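Local coordinates for protein tryptophanyl-tRNA synthetase (Thermus thermophilus, PDB 2EL7) that probably catalyses the ATP-dependent attachment of tryptophan to its cognate tRNA, working as a homodimeric class I aminoacyl-tRNA synthetase, at residues A[5-17]-A[58-70]. Sequence-based numbering, arbitrary orientation.
Sequences LSGIQPSGEIHIG and LAQRTFEAALVNI
I8, ending strand 4-8, and N69 of helix 55-72 approach from opposite directions, I8 CG2 lying 3.5 Å from N69 ND2. This pair opens the contact between the HIGH-region loop of the class I synthetase Rossmann-type catalytic domain and a helix lying against it; Q9, P10 and S11 are predicted to bind ATP. P10, centre of an inverse gamma turn, sets its CB 4.2 Å from L58 CD1, which also sits over the rim of one face of the R61 guanidinium. At S11 the backbone nears the helix: A65 CA makes a CH...O contact with S11 O at 3.4 Å. The S11 hydroxyl OG accepts from E13 N, an ST turn. G12 CA lies 4.0 Å from E64 CB, and a CB on G12 would clash there. V68 CG2, anti to its carbonyl carbon (chi1 -176°), rests 3.6 Å from G12 O. I14 crosses N69 at roughly a right angle, CD1 4.1 Å from ND2. A water donates to Q9 O and S11 O and accepts weakly from N69 ND2. Replacing N69 by an alanine would probably cost this water its weak donor and open a gap beside I8. N69 ND2 also donates to A65 O (2.8 Å), reaching it from the opposite face of the carbonyl plane to N69 N.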
loop_
_atom_site.group_PDB
_atom_site.type_symbol
_atom_site.label_atom_id
_atom_site.label_comp_id
_atom_site.label_asym_id
_atom_site.label_seq_id
_atom_site.Cartn_x
_atom_site.Cartn_y
_atom_site.Cartn_z
ATOM N N LEU A 5 14.782 -2.553 -14.493
ATOM C CA LEU A 5 13.357 -2.328 -14.422
ATOM C C LEU A 5 13.103 -0.988 -15.079
ATOM O O LEU A 5 13.634 0.037 -14.636
ATOM C CB LEU A 5 12.837 -2.288 -12.989
ATOM C CG LEU A 5 11.322 -1.962 -13.028
ATOM C CD1 LEU A 5 10.508 -3.143 -13.571
ATOM C CD2 LEU A 5 10.828 -1.603 -11.652
ATOM N N SER A 6 12.317 -0.989 -16.151
ATOM C CA SER A 6 12.003 0.261 -16.843
ATOM C C SER A 6 10.504 0.541 -16.801
ATOM O O SER A 6 9.697 -0.312 -17.162
ATOM C CB SER A 6 12.496 0.208 -18.296
ATOM O OG SER A 6 13.893 -0.079 -18.354
ATOM N N GLY A 7 10.144 1.746 -16.363
ATOM C CA GLY A 7 8.752 2.126 -16.263
ATOM C C GLY A 7 8.183 2.755 -17.511
ATOM O O GLY A 7 8.755 3.706 -18.063
ATOM N N ILE A 8 7.041 2.220 -17.950
ATOM C CA ILE A 8 6.331 2.691 -19.133
ATOM C C ILE A 8 5.012 3.348 -18.717
ATOM O O ILE A 8 4.185 2.734 -18.027
ATOM C CB ILE A 8 6.027 1.513 -20.077
ATOM C CG1 ILE A 8 7.320 1.046 -20.746
ATOM C CG2 ILE A 8 4.965 1.911 -21.130
ATOM C CD1 ILE A 8 7.100 -0.118 -21.692
ATOM N N GLN A 9 4.803 4.590 -19.136
ATOM C CA GLN A 9 3.550 5.256 -18.777
ATOM C C GLN A 9 2.364 4.601 -19.493
ATOM O O GLN A 9 2.471 4.196 -20.656
ATOM C CB GLN A 9 3.635 6.752 -19.106
ATOM C CG GLN A 9 4.677 7.462 -18.267
ATOM C CD GLN A 9 4.490 7.177 -16.785
ATOM O OE1 GLN A 9 3.369 7.266 -16.268
ATOM N NE2 GLN A 9 5.584 6.829 -16.089
ATOM N N PRO A 10 1.215 4.490 -18.805
ATOM C CA PRO A 10 0.008 3.883 -19.376
ATOM C C PRO A 10 -0.641 4.790 -20.451
ATOM O O PRO A 10 -1.626 5.495 -20.186
ATOM C CB PRO A 10 -0.869 3.692 -18.148
ATOM C CG PRO A 10 -0.575 4.917 -17.358
ATOM C CD PRO A 10 0.939 5.030 -17.461
ATOM N N SER A 11 -0.075 4.778 -21.654
ATOM C CA SER A 11 -0.582 5.616 -22.744
ATOM C C SER A 11 -0.143 5.118 -24.115
ATOM O O SER A 11 0.984 4.660 -24.282
ATOM C CB SER A 11 -0.085 7.053 -22.568
ATOM O OG SER A 11 -0.085 7.740 -23.810
ATOM N N GLY A 12 -1.025 5.231 -25.105
ATOM C CA GLY A 12 -0.661 4.798 -26.447
ATOM C C GLY A 12 -0.102 5.911 -27.331
ATOM O O GLY A 12 -0.006 5.742 -28.539
ATOM N N GLU A 13 0.273 7.046 -26.753
ATOM C CA GLU A 13 0.808 8.167 -27.541
ATOM C C GLU A 13 2.330 8.281 -27.469
ATOM O O GLU A 13 2.866 9.015 -26.636
ATOM C CB GLU A 13 0.211 9.491 -27.052
ATOM C CG GLU A 13 -1.300 9.494 -26.917
ATOM C CD GLU A 13 -1.997 9.395 -28.257
ATOM O OE1 GLU A 13 -1.673 10.210 -29.149
ATOM O OE2 GLU A 13 -2.869 8.513 -28.417
ATOM N N ILE A 14 3.026 7.574 -28.346
ATOM C CA ILE A 14 4.482 7.626 -28.364
ATOM C C ILE A 14 4.891 8.579 -29.490
ATOM O O ILE A 14 4.427 8.426 -30.626
ATOM C CB ILE A 14 5.099 6.212 -28.653
ATOM C CG1 ILE A 14 4.385 5.138 -27.820
ATOM C CG2 ILE A 14 6.607 6.214 -28.362
ATOM C CD1 ILE A 14 4.256 5.470 -26.341
ATOM N N HIS A 15 5.739 9.562 -29.188
ATOM C CA HIS A 15 6.194 10.490 -30.224
ATOM C C HIS A 15 7.667 10.248 -30.563
ATOM O O HIS A 15 8.333 9.452 -29.899
ATOM C CB HIS A 15 5.930 11.946 -29.820
ATOM C CG HIS A 15 6.434 12.307 -28.460
ATOM N ND1 HIS A 15 7.772 12.288 -28.133
ATOM C CD2 HIS A 15 5.784 12.751 -27.356
ATOM C CE1 HIS A 15 7.927 12.709 -26.889
ATOM N NE2 HIS A 15 6.737 12.998 -26.395
ATOM N N ILE A 16 8.174 10.911 -31.600
ATOM C CA ILE A 16 9.547 10.675 -32.018
ATOM C C ILE A 16 10.547 11.090 -30.971
ATOM O O ILE A 16 11.743 10.769 -31.070
ATOM C CB ILE A 16 9.869 11.401 -33.348
ATOM C CG1 ILE A 16 9.822 12.913 -33.161
ATOM C CG2 ILE A 16 8.886 10.953 -34.434
ATOM C CD1 ILE A 16 10.320 13.663 -34.371
ATOM N N GLY A 17 10.051 11.822 -29.976
ATOM C CA GLY A 17 10.894 12.269 -28.886
ATOM C C GLY A 17 11.151 11.062 -28.002
ATOM O O GLY A 17 12.290 10.786 -27.627
ATOM N N LEU A 58 -8.834 3.752 -18.859
ATOM C CA LEU A 58 -7.493 3.253 -18.499
ATOM C C LEU A 58 -7.100 1.864 -18.977
ATOM O O LEU A 58 -5.955 1.639 -19.346
ATOM C CB LEU A 58 -7.296 3.335 -16.983
ATOM C CG LEU A 58 -5.969 2.930 -16.333
ATOM C CD1 LEU A 58 -4.831 3.744 -16.907
ATOM C CD2 LEU A 58 -6.083 3.147 -14.821
ATOM N N ALA A 59 -8.031 0.923 -18.956
ATOM C CA ALA A 59 -7.735 -0.429 -19.426
ATOM C C ALA A 59 -7.258 -0.367 -20.888
ATOM O O ALA A 59 -6.212 -0.927 -21.244
ATOM C CB ALA A 59 -8.987 -1.314 -19.295
ATOM N N GLN A 60 -8.012 0.341 -21.726
ATOM C CA GLN A 60 -7.640 0.478 -23.128
ATOM C C GLN A 60 -6.300 1.195 -23.283
ATOM O O GLN A 60 -5.480 0.780 -24.108
ATOM C CB GLN A 60 -8.710 1.235 -23.914
ATOM C CG GLN A 60 -8.456 1.336 -25.447
ATOM C CD GLN A 60 -8.325 -0.047 -26.136
ATOM O OE1 GLN A 60 -8.943 -1.029 -25.698
ATOM N NE2 GLN A 60 -7.528 -0.117 -27.230
ATOM N N ARG A 61 -6.071 2.262 -22.509
ATOM C CA ARG A 61 -4.808 2.991 -22.614
ATOM C C ARG A 61 -3.632 2.115 -22.180
ATOM O O ARG A 61 -2.527 2.243 -22.708
ATOM C CB ARG A 61 -4.827 4.271 -21.768
ATOM C CG ARG A 61 -5.361 5.488 -22.504
ATOM C CD ARG A 61 -6.029 6.442 -21.553
ATOM N NE ARG A 61 -5.149 6.839 -20.466
ATOM C CZ ARG A 61 -5.574 7.086 -19.230
ATOM N NH1 ARG A 61 -6.869 6.964 -18.943
ATOM N NH2 ARG A 61 -4.714 7.459 -18.285
ATOM N N THR A 62 -3.876 1.218 -21.234
ATOM C CA THR A 62 -2.816 0.350 -20.761
ATOM C C THR A 62 -2.469 -0.668 -21.815
ATOM O O THR A 62 -1.296 -0.983 -22.027
ATOM C CB THR A 62 -3.234 -0.370 -19.492
ATOM O OG1 THR A 62 -3.442 0.597 -18.453
ATOM C CG2 THR A 62 -2.188 -1.393 -19.072
ATOM N N PHE A 63 -3.500 -1.164 -22.498
ATOM C CA PHE A 63 -3.309 -2.166 -23.537
ATOM C C PHE A 63 -2.607 -1.558 -24.752
ATOM O O PHE A 63 -1.783 -2.221 -25.387
ATOM C CB PHE A 63 -4.666 -2.754 -23.945
ATOM C CG PHE A 63 -4.615 -3.570 -25.199
ATOM C CD1 PHE A 63 -4.225 -4.893 -25.159
ATOM C CD2 PHE A 63 -4.875 -2.977 -26.434
ATOM C CE1 PHE A 63 -4.083 -5.615 -26.335
ATOM C CE2 PHE A 63 -4.737 -3.686 -27.606
ATOM C CZ PHE A 63 -4.337 -5.012 -27.556
ATOM N N GLU A 64 -2.950 -0.306 -25.082
ATOM C CA GLU A 64 -2.338 0.387 -26.216
ATOM C C GLU A 64 -0.885 0.694 -25.897
ATOM O O GLU A 64 -0.050 0.670 -26.785
ATOM C CB GLU A 64 -3.094 1.683 -26.549
ATOM C CG GLU A 64 -4.434 1.467 -27.240
ATOM C CD GLU A 64 -5.244 2.757 -27.420
ATOM O OE1 GLU A 64 -4.831 3.816 -26.889
ATOM O OE2 GLU A 64 -6.308 2.711 -28.090
ATOM N N ALA A 65 -0.590 0.987 -24.629
ATOM C CA ALA A 65 0.781 1.259 -24.188
ATOM C C ALA A 65 1.647 0.060 -24.539
ATOM O O ALA A 65 2.766 0.206 -25.028
ATOM C CB ALA A 65 0.829 1.501 -22.679
ATOM N N ALA A 66 1.129 -1.134 -24.286
ATOM C CA ALA A 66 1.873 -2.337 -24.606
ATOM C C ALA A 66 1.994 -2.489 -26.114
ATOM O O ALA A 66 3.073 -2.753 -26.644
ATOM C CB ALA A 66 1.180 -3.576 -24.014
ATOM N N LEU A 67 0.881 -2.325 -26.808
ATOM C CA LEU A 67 0.895 -2.481 -28.248
ATOM C C LEU A 67 1.881 -1.548 -28.920
ATOM O O LEU A 67 2.735 -1.987 -29.683
ATOM C CB LEU A 67 -0.507 -2.258 -28.836
ATOM C CG LEU A 67 -0.680 -2.459 -30.356
ATOM C CD1 LEU A 67 -2.146 -2.714 -30.635
ATOM C CD2 LEU A 67 -0.173 -1.225 -31.150
ATOM N N VAL A 68 1.780 -0.264 -28.631
ATOM C CA VAL A 68 2.671 0.669 -29.294
ATOM C C VAL A 68 4.150 0.503 -28.946
ATOM O O VAL A 68 5.009 0.637 -29.819
ATOM C CB VAL A 68 2.232 2.132 -29.067
ATOM C CG1 VAL A 68 3.151 3.054 -29.860
ATOM C CG2 VAL A 68 0.787 2.324 -29.540
ATOM N N ASN A 69 4.457 0.205 -27.696
ATOM C CA ASN A 69 5.849 0.011 -27.334
ATOM C C ASN A 69 6.392 -1.261 -27.953
ATOM O O ASN A 69 7.568 -1.338 -28.296
ATOM C CB ASN A 69 6.018 0.011 -25.824
ATOM C CG ASN A 69 6.086 1.408 -25.272
ATOM O OD1 ASN A 69 7.076 2.086 -25.446
ATOM N ND2 ASN A 69 5.013 1.857 -24.643
ATOM N N ILE A 70 5.545 -2.268 -28.107
ATOM C CA ILE A 70 5.996 -3.474 -28.769
ATOM C C ILE A 70 6.193 -3.097 -30.249
ATOM O O ILE A 70 7.159 -3.529 -30.873
ATOM C CB ILE A 70 4.969 -4.597 -28.651
ATOM C CG1 ILE A 70 4.922 -5.077 -27.199
ATOM C CG2 ILE A 70 5.326 -5.745 -29.603
ATOM C CD1 ILE A 70 3.808 -6.081 -26.910
HETATM O O HOH W 1 3.556 4.487 -23.269
#